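Local coordinates for protein AlyGC (Glaciecola chathamensis, PDB 5GKD) that probably cleaves the polysaccharide alginate by a lyase reaction, as a member of polysaccharide lyase family 6 with a bound calcium ion, at residues A[327-330]-A[331-334]. Sequence-based numbering, arbitrary orientation.
Sequences GSDK and ERSA
R332 folds its side chain back over the turn that leads to it and grips that turn at two points. The straighter grip is NE to the carbonyl O of G327, 2.7 Å with an N-H...O angle of 157°: the oxygen sits at the edge of the guanidinium, close to its plane. The bend at chi3 brings NE round to this carbonyl. The other is a salt bridge from NH2 to D329 OD2 (3.3 Å), its hydrogen bond weak, the carboxylate and guanidinium planes turned 28° apart and the oxygen approaching obliquely.

D329 divides its two oxygens. OD1 takes the backbone N of R332 at 2.8 Å, nearly straight at 171° and almost in line with its own C-O bond; a weaker bond from E331 N, that of an Asx turn, shares that oxygen. With CG tucked between the backbone N and the carbonyl carbon, the carboxylate reaches these amides two and three residues on. A water gives one hydrogen bond to OD2 and another to E331 OE1, tying the two acids together, and lies above one face of the R332 guanidinium, toward its rim. The backbone closes the turn weakly, D329 N to R332 O at 3.3 Å. A leucine in place of R332 would probably leave the G327 carbonyl without its NE donor and D329 OD2 without its charged mate.

Beyond the turn, R332 NH2 also meets E631 in a salt bridge and the guanidinium makes a cation-pi contact with Y303, a residue of the carbonate pocket, while E331 pairs with R302. The whole turn belongs to the loop between strands 322-326 and 339-347 of the parallel beta-helix, where S333 and A334 face G294, just past strand 289-292, in a classic beta bulge.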
ATOM      1  N   GLY A 327      20.373  17.507 -23.938  1.00 26.97           N
ATOM      2  CA  GLY A 327      19.965  16.135 -24.122  1.00 24.78           C
ATOM      3  C   GLY A 327      20.802  15.353 -25.108  1.00 27.65           C
ATOM      4  O   GLY A 327      20.478  14.191 -25.385  1.00 25.92           O
ATOM      5  N   SER A 328      21.866  15.943 -25.649  1.00 25.15           N
ATOM      6  CA  SER A 328      22.668  15.242 -26.642  1.00 22.87           C
ATOM      7  C   SER A 328      23.258  13.977 -26.042  1.00 25.98           C
ATOM      8  O   SER A 328      23.855  14.009 -24.959  1.00 25.73           O
ATOM      9  CB  SER A 328      23.792  16.142 -27.151  1.00 25.15           C
ATOM     10  OG  SER A 328      24.659  15.424 -28.010  1.00 29.75           O
ATOM     11  N   ASP A 329      23.065  12.862 -26.728  1.00 26.30           N
ATOM     12  CA  ASP A 329      23.656  11.588 -26.322  1.00 28.70           C
ATOM     13  C   ASP A 329      23.533  10.632 -27.499  1.00 30.02           C
ATOM     14  O   ASP A 329      23.251  11.049 -28.628  1.00 29.74           O
ATOM     15  CB  ASP A 329      23.015  11.037 -25.038  1.00 29.74           C
ATOM     16  CG  ASP A 329      21.496  10.911 -25.121  1.00 27.63           C
ATOM     17  OD1 ASP A 329      20.939  10.636 -26.196  1.00 29.40           O
ATOM     18  OD2 ASP A 329      20.845  11.096 -24.083  1.00 34.55           O
ATOM     19  N   LYS A 330      23.742   9.339 -27.237  1.00 31.55           N
ATOM     20  CA  LYS A 330      23.776   8.373 -28.329  1.00 31.59           C
ATOM     21  C   LYS A 330      22.423   8.248 -29.011  1.00 31.31           C
ATOM     22  O   LYS A 330      22.366   8.024 -30.223  1.00 32.54           O
ATOM     23  CB  LYS A 330      24.254   7.021 -27.811  1.00 36.38           C
ATOM     24  CG  LYS A 330      25.640   7.063 -27.188  1.00 37.83           C
ATOM     25  CD  LYS A 330      26.706   7.393 -28.219  1.00 42.96           C
ATOM     26  CE  LYS A 330      28.094   7.049 -27.697  1.00 58.70           C
ATOM     27  NZ  LYS A 330      28.148   5.676 -27.087  1.00 56.56           N
ATOM     28  N   GLU A 331      21.328   8.404 -28.256  1.00 26.95           N
ATOM     29  CA  GLU A 331      19.999   8.399 -28.852  1.00 25.34           C
ATOM     30  C   GLU A 331      19.685   9.735 -29.509  1.00 24.31           C
ATOM     31  O   GLU A 331      19.348   9.785 -30.695  1.00 24.63           O
ATOM     32  CB  GLU A 331      18.931   8.061 -27.796  1.00 27.52           C
ATOM     33  CG  GLU A 331      17.518   7.984 -28.359  1.00 25.54           C
ATOM     34  CD  GLU A 331      16.422   8.179 -27.318  1.00 33.51           C
ATOM     35  OE1 GLU A 331      16.753   8.562 -26.173  1.00 30.31           O
ATOM     36  OE2 GLU A 331      15.226   7.950 -27.654  1.00 30.31           O
ATOM     37  N   ARG A 332      19.784  10.825 -28.746  1.00 25.38           N
ATOM     38  CA  ARG A 332      19.438  12.167 -29.227  1.00 25.61           C
ATOM     39  C   ARG A 332      20.648  12.816 -29.912  1.00 22.99           C
ATOM     40  O   ARG A 332      21.283  13.737 -29.407  1.00 22.03           O
ATOM     41  CB  ARG A 332      18.917  13.026 -28.076  1.00 24.16           C
ATOM     42  CG  ARG A 332      17.553  12.626 -27.516  1.00 22.94           C
ATOM     43  CD  ARG A 332      17.149  13.550 -26.368  1.00 24.21           C
ATOM     44  NE  ARG A 332      17.921  13.281 -25.157  1.00 23.34           N
ATOM     45  CZ  ARG A 332      17.398  12.935 -23.989  1.00 23.33           C
ATOM     46  NH1 ARG A 332      16.093  12.823 -23.852  1.00 23.05           N
ATOM     47  NH2 ARG A 332      18.188  12.702 -22.956  1.00 25.36           N
ATOM     48  N   SER A 333      20.934  12.337 -31.113  1.00 24.09           N
ATOM     49  CA  SER A 333      22.155  12.699 -31.817  1.00 24.18           C
ATOM     50  C   SER A 333      21.927  13.720 -32.920  1.00 24.91           C
ATOM     51  O   SER A 333      22.880  14.092 -33.605  1.00 29.17           O
ATOM     52  CB  SER A 333      22.807  11.443 -32.407  1.00 26.20           C
ATOM     53  OG  SER A 333      21.941  10.846 -33.356  1.00 30.64           O
ATOM     54  N   ALA A 334      20.697  14.169 -33.118  1.00 24.15           N
ATOM     55  CA  ALA A 334      20.352  15.106 -34.185  1.00 26.06           C
ATOM     56  C   ALA A 334      20.374  16.517 -33.605  1.00 24.69           C
ATOM     57  O   ALA A 334      19.448  16.918 -32.896  1.00 25.90           O
ATOM     58  CB  ALA A 334      18.987  14.767 -34.785  1.00 22.61           C
TER
HETATM   59  O   HOH W   1      18.367   9.326 -24.413  1.00 34.74           O